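Local coordinates for protein 2,3-dihydroxy-2,3-dihydrophenylpropionate dehydrogenase (Pseudomonas sp. MC1, PDB 5XTF) that catalyses the NAD-dependent oxidation of naphthalene cis-dihydrodiol to 1,2-dihydroxynaphthalene, an early step in bacterial aromatic hydrocarbon breakdown, at residues B[23-28]-B[47-52]. Sequence-based numbering, arbitrary orientation.
Sequences QQVVSI and GYCVSA
Val-25 to Ile-28 and Cys-49 to Ala-52 pair as parallel neighbours in a sheet, their short axes 18° apart, and Val-26 is gripped by two backbone bonds, its N to Cys-49 O at 2.9 Å and its O from Ser-51 N. Cys-49 N to Gln-24 O and Ile-28 N to Ser-51 O extend the pairing at the two ends. Val-26, Ile-28, Val-50 and Ala-52 share the face covered by helix 34-46. There Val-26 CG1 lies alongside Val-50 CG2, 3.8 Å away, the two valines pointing the same way, while Ile-28 CD1 reaches Val-50 CG1. The Tyr-48 ring closes this row at its start: CD2 comes within 3.8 Å of Val-26 CG1, and CE2 rests against Gln-24 CB at 3.5 Å. With CG anti to its own carbonyl carbon (chi1 -77°), the ring also stands edge-to-face with Phe-43 of that helix, and its OH meets a water at 2.6 Å. That water bonds only weakly to Gln-24 OE1, whose stronger partner is Arg-256. A serine in place of Tyr-48 would probably leave Gln-24 CB and Val-26 CG1 without their aromatic cover and this water without its phenol partner. On the other face, which packs against helix 81-95, Val-25 CG2 packs on Cys-49 CB, and Ser-27 OG donates to Ser-51 OG at 2.8 Å. Thr-91 also bonds Ser-51 OG, tying the buried serine pair to that helix. Gly-47 ends helix 34-46 in a Schellman motif and turns the chain into the second strand. These are the two strands of the first beta-alpha-beta unit, joined by crossover helix 34-46, in the Rossmann fold of short-chain dehydrogenases, and the Ile-28 side chain lies about 5 Å from that of Asn-104, which binds NAD.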
# COMPACT_ATOMS: atom_id res chain seq x y z
N GLN B 23 -4.90 7.40 -36.37
CA GLN B 23 -3.67 8.14 -36.07
C GLN B 23 -3.63 8.65 -34.64
O GLN B 23 -4.47 9.47 -34.24
CB GLN B 23 -3.53 9.31 -37.03
CG GLN B 23 -2.19 9.99 -36.88
CD GLN B 23 -1.05 8.98 -36.92
OE1 GLN B 23 -0.39 8.74 -35.91
NE2 GLN B 23 -0.81 8.38 -38.10
N GLN B 24 -2.65 8.19 -33.86
CA GLN B 24 -2.52 8.62 -32.47
C GLN B 24 -1.41 9.66 -32.34
O GLN B 24 -0.44 9.65 -33.09
CB GLN B 24 -2.22 7.45 -31.53
CG GLN B 24 -3.30 6.39 -31.50
CD GLN B 24 -4.62 6.92 -31.00
OE1 GLN B 24 -4.78 7.13 -29.80
NE2 GLN B 24 -5.56 7.15 -31.91
N VAL B 25 -1.58 10.53 -31.35
CA VAL B 25 -0.71 11.68 -31.10
C VAL B 25 -0.39 11.74 -29.62
O VAL B 25 -1.31 11.71 -28.79
CB VAL B 25 -1.37 12.99 -31.56
CG1 VAL B 25 -0.56 14.17 -31.09
CG2 VAL B 25 -1.56 12.99 -33.07
N VAL B 26 0.89 11.85 -29.27
CA VAL B 26 1.33 11.90 -27.88
C VAL B 26 2.20 13.13 -27.67
O VAL B 26 3.00 13.50 -28.54
CB VAL B 26 2.10 10.63 -27.47
CG1 VAL B 26 3.35 10.45 -28.32
CG2 VAL B 26 2.45 10.67 -25.98
N SER B 27 2.09 13.74 -26.49
CA SER B 27 2.89 14.90 -26.13
C SER B 27 3.65 14.63 -24.84
O SER B 27 3.04 14.25 -23.84
CB SER B 27 1.99 16.12 -25.98
OG SER B 27 2.80 17.23 -25.70
N ILE B 28 4.96 14.87 -24.85
CA ILE B 28 5.89 14.40 -23.82
C ILE B 28 6.68 15.58 -23.26
O ILE B 28 7.40 16.24 -24.00
CB ILE B 28 6.86 13.36 -24.42
CG1 ILE B 28 6.07 12.24 -25.12
CG2 ILE B 28 7.84 12.82 -23.38
CD1 ILE B 28 6.90 11.32 -26.01
N GLY B 47 4.67 4.43 -34.13
CA GLY B 47 3.81 5.02 -35.14
C GLY B 47 3.08 6.27 -34.74
O GLY B 47 2.24 6.74 -35.51
N TYR B 48 3.37 6.84 -33.57
CA TYR B 48 2.69 8.04 -33.10
C TYR B 48 3.23 9.29 -33.78
O TYR B 48 4.41 9.36 -34.15
CB TYR B 48 2.88 8.23 -31.58
CG TYR B 48 2.02 7.36 -30.67
CD1 TYR B 48 2.25 6.00 -30.57
CD2 TYR B 48 1.02 7.92 -29.89
CE1 TYR B 48 1.48 5.19 -29.73
CE2 TYR B 48 0.24 7.12 -29.04
CZ TYR B 48 0.48 5.76 -28.96
OH TYR B 48 -0.27 4.96 -28.12
N CYS B 49 2.38 10.29 -33.90
CA CYS B 49 2.87 11.65 -34.05
C CYS B 49 3.23 12.15 -32.66
O CYS B 49 2.47 11.96 -31.70
CB CYS B 49 1.81 12.55 -34.68
SG CYS B 49 1.17 11.97 -36.27
N VAL B 50 4.41 12.76 -32.53
CA VAL B 50 4.99 13.08 -31.23
C VAL B 50 5.26 14.57 -31.16
O VAL B 50 5.89 15.13 -32.06
CB VAL B 50 6.28 12.28 -30.97
CG1 VAL B 50 6.93 12.71 -29.65
CG2 VAL B 50 5.98 10.78 -30.98
N SER B 51 4.80 15.20 -30.09
CA SER B 51 5.30 16.51 -29.72
C SER B 51 6.05 16.40 -28.40
O SER B 51 5.82 15.48 -27.60
CB SER B 51 4.19 17.55 -29.62
OG SER B 51 3.55 17.46 -28.38
N ALA B 52 6.93 17.36 -28.17
CA ALA B 52 7.94 17.19 -27.14
C ALA B 52 8.31 18.55 -26.58
O ALA B 52 8.56 19.49 -27.34
CB ALA B 52 9.18 16.49 -27.69
O HOH W 1 -2.83 4.57 -28.57